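Local coordinates for putative sugar binding protein (Bacteroides vulgatus ATCC 8482, PDB 3KEZ) that probably binds sugars at the outer membrane, as a calcium-containing member of the SusD family of nutrient-binding proteins, at residues Val402-Val414 with His424-Ile438. Numbering follows the deposited sequence.
With PO4 (phosphate ion), chain D; EDO (1,2-ethanediol), chain I.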
# COMPACT_ATOMS: atom_id res chain seq x y z
N VAL A 402 12.03 1.85 4.86
CA VAL A 402 13.42 2.16 5.10
C VAL A 402 13.67 3.67 4.84
O VAL A 402 14.19 4.42 5.72
CB VAL A 402 14.32 1.31 4.17
CG1 VAL A 402 15.78 1.66 4.41
CG2 VAL A 402 14.08 -0.18 4.46
N ILE A 403 13.27 4.12 3.66
CA ILE A 403 13.64 5.43 3.15
C ILE A 403 13.02 6.54 4.02
O ILE A 403 13.67 7.54 4.31
CB ILE A 403 13.26 5.60 1.66
CG1 ILE A 403 14.13 4.72 0.75
CG2 ILE A 403 13.34 7.08 1.25
CD1 ILE A 403 15.69 5.04 0.75
N ARG A 404 11.78 6.33 4.48
CA ARG A 404 11.04 7.36 5.21
C ARG A 404 11.66 7.66 6.55
O ARG A 404 11.44 8.73 7.15
CB ARG A 404 9.58 6.94 5.39
CG ARG A 404 9.30 5.84 6.42
CD ARG A 404 7.81 5.48 6.36
NE ARG A 404 7.48 4.21 7.01
CZ ARG A 404 7.36 4.01 8.32
NH1 ARG A 404 7.67 4.95 9.20
NH2 ARG A 404 7.07 2.79 8.76
N ASN A 405 12.40 6.67 7.06
CA ASN A 405 13.06 6.78 8.33
C ASN A 405 14.51 7.25 8.23
O ASN A 405 15.26 7.17 9.22
CB ASN A 405 12.94 5.43 9.07
CG ASN A 405 11.56 5.21 9.59
OD1 ASN A 405 11.06 6.01 10.38
ND2 ASN A 405 10.93 4.13 9.17
N GLY A 406 14.91 7.75 7.08
CA GLY A 406 16.29 8.16 6.86
C GLY A 406 17.30 7.04 6.96
O GLY A 406 18.49 7.24 7.26
N MSE A 407 16.84 5.83 6.65
CA MSE A 407 17.70 4.70 6.62
C MSE A 407 18.14 4.43 5.19
O MSE A 407 17.55 4.93 4.24
CB MSE A 407 17.00 3.50 7.25
CG MSE A 407 16.72 3.68 8.72
SE MSE A 407 15.55 2.30 9.34
CE MSE A 407 15.51 2.67 11.18
N THR A 408 19.23 3.68 5.05
CA THR A 408 19.79 3.33 3.74
C THR A 408 19.27 1.95 3.34
O THR A 408 19.44 0.99 4.08
CB THR A 408 21.32 3.32 3.78
OG1 THR A 408 21.79 4.58 4.33
CG2 THR A 408 21.96 3.09 2.38
N VAL A 409 18.63 1.85 2.16
CA VAL A 409 18.34 0.54 1.56
C VAL A 409 19.66 -0.12 1.15
O VAL A 409 20.47 0.46 0.40
CB VAL A 409 17.37 0.66 0.37
CG1 VAL A 409 17.19 -0.70 -0.36
CG2 VAL A 409 15.98 1.30 0.82
N LYS A 410 19.92 -1.32 1.67
CA LYS A 410 21.17 -2.02 1.34
C LYS A 410 20.84 -3.43 0.82
O LYS A 410 20.46 -4.29 1.58
CB LYS A 410 22.07 -2.10 2.59
CG LYS A 410 22.70 -0.73 2.92
CD LYS A 410 23.54 -0.72 4.17
CE LYS A 410 24.12 0.66 4.47
NZ LYS A 410 25.11 0.60 5.59
N ARG A 411 20.89 -3.61 -0.50
CA ARG A 411 20.79 -4.92 -1.13
C ARG A 411 22.08 -5.70 -0.85
O ARG A 411 23.17 -5.15 -1.00
CB ARG A 411 20.57 -4.75 -2.64
CG ARG A 411 19.21 -4.16 -2.96
CD ARG A 411 19.13 -3.65 -4.35
NE ARG A 411 17.76 -3.31 -4.70
CZ ARG A 411 17.39 -2.76 -5.84
NH1 ARG A 411 18.28 -2.44 -6.80
NH2 ARG A 411 16.11 -2.56 -6.04
N ILE A 412 21.93 -6.95 -0.40
CA ILE A 412 23.05 -7.79 0.04
C ILE A 412 23.24 -8.93 -0.97
O ILE A 412 22.32 -9.72 -1.24
CB ILE A 412 22.81 -8.42 1.44
CG1 ILE A 412 22.14 -7.42 2.40
CG2 ILE A 412 24.11 -8.95 2.04
CD1 ILE A 412 22.88 -6.14 2.54
N ASP A 413 24.40 -9.03 -1.59
CA ASP A 413 24.52 -10.09 -2.58
C ASP A 413 25.01 -11.35 -1.92
O ASP A 413 26.18 -11.67 -1.97
CB ASP A 413 25.37 -9.68 -3.79
CG ASP A 413 24.94 -10.42 -5.09
OD1 ASP A 413 23.76 -10.88 -5.23
OD2 ASP A 413 25.82 -10.56 -5.95
N VAL A 414 24.11 -12.03 -1.22
CA VAL A 414 24.40 -13.32 -0.60
C VAL A 414 23.70 -14.39 -1.42
O VAL A 414 22.69 -14.11 -2.08
CB VAL A 414 23.94 -13.40 0.87
CG1 VAL A 414 24.86 -12.58 1.74
CG2 VAL A 414 22.49 -12.93 1.03
N HIS A 424 21.24 -10.78 -7.16
CA HIS A 424 21.06 -9.39 -7.57
C HIS A 424 21.67 -9.13 -8.97
O HIS A 424 22.63 -9.78 -9.40
CB HIS A 424 21.59 -8.42 -6.52
CG HIS A 424 20.70 -8.29 -5.34
ND1 HIS A 424 19.50 -7.61 -5.38
CD2 HIS A 424 20.80 -8.81 -4.09
CE1 HIS A 424 18.91 -7.70 -4.20
NE2 HIS A 424 19.68 -8.41 -3.39
N ASN A 425 21.07 -8.20 -9.70
CA ASN A 425 21.61 -7.81 -11.00
C ASN A 425 21.20 -6.36 -11.24
O ASN A 425 20.24 -6.07 -11.94
CB ASN A 425 21.07 -8.72 -12.12
CG ASN A 425 21.67 -8.42 -13.45
OD1 ASN A 425 22.65 -7.67 -13.57
ND2 ASN A 425 21.11 -9.03 -14.49
N THR A 426 21.93 -5.47 -10.59
CA THR A 426 21.61 -4.06 -10.60
C THR A 426 22.88 -3.24 -10.31
O THR A 426 23.78 -3.68 -9.60
CB THR A 426 20.54 -3.79 -9.54
OG1 THR A 426 20.21 -2.40 -9.52
CG2 THR A 426 21.05 -4.21 -8.18
N ALA A 427 22.93 -2.02 -10.87
CA ALA A 427 23.96 -1.04 -10.58
C ALA A 427 23.77 -0.41 -9.21
O ALA A 427 24.68 0.21 -8.68
CB ALA A 427 23.92 0.05 -11.61
N TYR A 428 22.58 -0.57 -8.64
CA TYR A 428 22.22 0.17 -7.42
C TYR A 428 21.96 -0.74 -6.21
O TYR A 428 20.86 -1.29 -6.04
CB TYR A 428 20.99 1.06 -7.70
CG TYR A 428 21.15 2.03 -8.85
CD1 TYR A 428 22.02 3.11 -8.77
CD2 TYR A 428 20.45 1.84 -10.04
CE1 TYR A 428 22.16 3.99 -9.82
CE2 TYR A 428 20.59 2.73 -11.11
CZ TYR A 428 21.46 3.79 -10.98
OH TYR A 428 21.59 4.68 -11.99
N MSE A 429 22.98 -0.87 -5.35
CA MSE A 429 22.95 -1.78 -4.22
C MSE A 429 22.70 -1.10 -2.86
O MSE A 429 22.17 -1.72 -1.95
CB MSE A 429 24.21 -2.63 -4.20
CG MSE A 429 24.39 -3.51 -5.48
SE MSE A 429 23.15 -4.98 -5.50
CE MSE A 429 23.87 -6.02 -4.03
N GLU A 430 23.03 0.18 -2.73
CA GLU A 430 22.81 0.89 -1.48
C GLU A 430 22.33 2.27 -1.84
O GLU A 430 22.91 2.90 -2.70
CB GLU A 430 24.09 0.98 -0.63
CG GLU A 430 24.78 -0.38 -0.33
CD GLU A 430 25.76 -0.37 0.87
OE1 GLU A 430 26.28 0.71 1.25
OE2 GLU A 430 26.02 -1.46 1.41
N TYR A 431 21.27 2.74 -1.21
CA TYR A 431 20.74 4.09 -1.49
C TYR A 431 19.79 4.56 -0.37
O TYR A 431 19.20 3.76 0.36
CB TYR A 431 20.03 4.12 -2.86
CG TYR A 431 19.16 2.90 -3.11
CD1 TYR A 431 19.69 1.76 -3.72
CD2 TYR A 431 17.81 2.88 -2.72
CE1 TYR A 431 18.89 0.60 -3.93
CE2 TYR A 431 17.02 1.76 -2.92
CZ TYR A 431 17.57 0.60 -3.52
OH TYR A 431 16.79 -0.54 -3.74
N ASP A 432 19.65 5.87 -0.25
CA ASP A 432 18.89 6.51 0.78
C ASP A 432 18.05 7.60 0.14
O ASP A 432 17.97 7.64 -1.06
CB ASP A 432 19.82 7.06 1.87
CG ASP A 432 20.86 8.03 1.33
OD1 ASP A 432 20.64 8.75 0.31
OD2 ASP A 432 21.93 8.08 1.96
N TRP A 433 17.48 8.51 0.93
CA TRP A 433 16.60 9.55 0.39
C TRP A 433 17.31 10.63 -0.44
O TRP A 433 16.66 11.55 -0.93
CB TRP A 433 15.71 10.14 1.49
CG TRP A 433 16.43 10.85 2.64
CD1 TRP A 433 17.66 11.46 2.63
CD2 TRP A 433 15.90 11.06 3.95
NE1 TRP A 433 17.94 12.00 3.87
CE2 TRP A 433 16.87 11.76 4.69
CE3 TRP A 433 14.70 10.69 4.57
CZ2 TRP A 433 16.66 12.11 6.01
CZ3 TRP A 433 14.49 11.06 5.87
CH2 TRP A 433 15.46 11.75 6.58
N ASN A 434 18.63 10.48 -0.63
CA ASN A 434 19.36 11.36 -1.52
C ASN A 434 19.44 10.78 -2.92
O ASN A 434 19.91 11.45 -3.80
CB ASN A 434 20.75 11.68 -0.99
CG ASN A 434 20.70 12.42 0.33
OD1 ASN A 434 20.18 13.52 0.38
ND2 ASN A 434 21.21 11.81 1.41
N PHE A 435 19.01 9.53 -3.10
CA PHE A 435 19.13 8.88 -4.42
C PHE A 435 17.95 9.38 -5.27
O PHE A 435 16.79 9.21 -4.89
CB PHE A 435 19.07 7.37 -4.23
CG PHE A 435 19.09 6.57 -5.50
CD1 PHE A 435 19.93 6.89 -6.55
CD2 PHE A 435 18.30 5.43 -5.59
CE1 PHE A 435 19.96 6.09 -7.70
CE2 PHE A 435 18.33 4.63 -6.71
CZ PHE A 435 19.17 4.95 -7.76
N HIS A 436 18.24 10.00 -6.41
CA HIS A 436 17.21 10.71 -7.15
C HIS A 436 16.24 9.78 -7.79
O HIS A 436 15.10 10.17 -8.08
CB HIS A 436 17.80 11.66 -8.17
CG HIS A 436 18.32 11.00 -9.42
ND1 HIS A 436 19.53 10.34 -9.46
CD2 HIS A 436 17.82 10.96 -10.68
CE1 HIS A 436 19.75 9.91 -10.69
NE2 HIS A 436 18.73 10.27 -11.46
N LYS A 437 16.63 8.51 -7.94
CA LYS A 437 15.77 7.55 -8.63
C LYS A 437 14.84 6.80 -7.69
O LYS A 437 14.08 5.97 -8.16
CB LYS A 437 16.57 6.58 -9.50
CG LYS A 437 17.42 7.32 -10.51
CD LYS A 437 18.00 6.44 -11.63
CE LYS A 437 17.10 6.46 -12.88
NZ LYS A 437 17.64 5.66 -14.04
N ILE A 438 14.84 7.10 -6.39
CA ILE A 438 13.78 6.55 -5.54
C ILE A 438 12.42 7.18 -5.89
O ILE A 438 11.38 6.67 -5.48
CB ILE A 438 13.98 6.73 -4.00
CG1 ILE A 438 14.26 8.20 -3.68
CG2 ILE A 438 14.98 5.74 -3.43
CD1 ILE A 438 13.81 8.60 -2.33
P PO4 D . 22.16 10.82 -6.71
O1 PO4 D . 22.17 12.26 -7.12
O2 PO4 D . 23.30 10.04 -7.30
O3 PO4 D . 22.30 10.75 -5.20
O4 PO4 D . 20.87 10.25 -7.21
C1 EDO I . 24.27 10.58 1.44
O1 EDO I . 23.53 9.68 0.62
C2 EDO I . 25.53 9.87 1.89
O2 EDO I . 26.38 9.73 0.76
O HOH W 1 16.62 7.36 3.71
O HOH W 2 19.08 -7.94 -0.83
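R411 lies across segment 424-438 and meets four of its side chains. Extended from CG to NE, the chain carries NH1 to Y428 O, to which it donates at 2.9 Å, with that oxygen tilted 33° from the guanidinium plane. NH1 also donates to Y68 O. Y431 OH sits over one face of the guanidinium, with the Y431 ring turned nearly perpendicular to that plane, and is itself hydrogen-bonded to T51 O. R411 CB packs over the face of the H424 ring, 3.9 Å from the ring centroid, a CH-pi contact. H424 ND1 is bonded to Y68 OH, and a water joins NE2 to I412 N. With an alanine here in place of R411 the guanidinium is gone, and Y428 O and Y68 O would probably be left without this donor, with a gap beside Y431 OH. The selenomethionine M429 is folded at chi2 (-73°), which brings SE to R411 CB, and at chi3 (-69°), which turns CE to R411 O.

The backbones pair in an antiparallel register. V409 and Y431 form a hydrogen-bonded pair, with V409 N to Y431 O at 2.7 Å and Y431 N to V409 O at 2.9 Å. R411 N donates to M429 O. V409 CG1 touches Y431 CZ at 3.4 Å.

At the other end, G406 CA lies 3.7 Å from the centroid of the six-membered ring of W433, over its face. I403 CG2 reaches W433 CB and I438 CD1. A water donates to I403 O and M407 O and accepts a weak bond from W433 N. G406, with positive phi, closes helix 398-403 in a Schellman motif. The chain then enters a short two-stranded antiparallel sheet, 409-410 with 430-431, away from the calcium site.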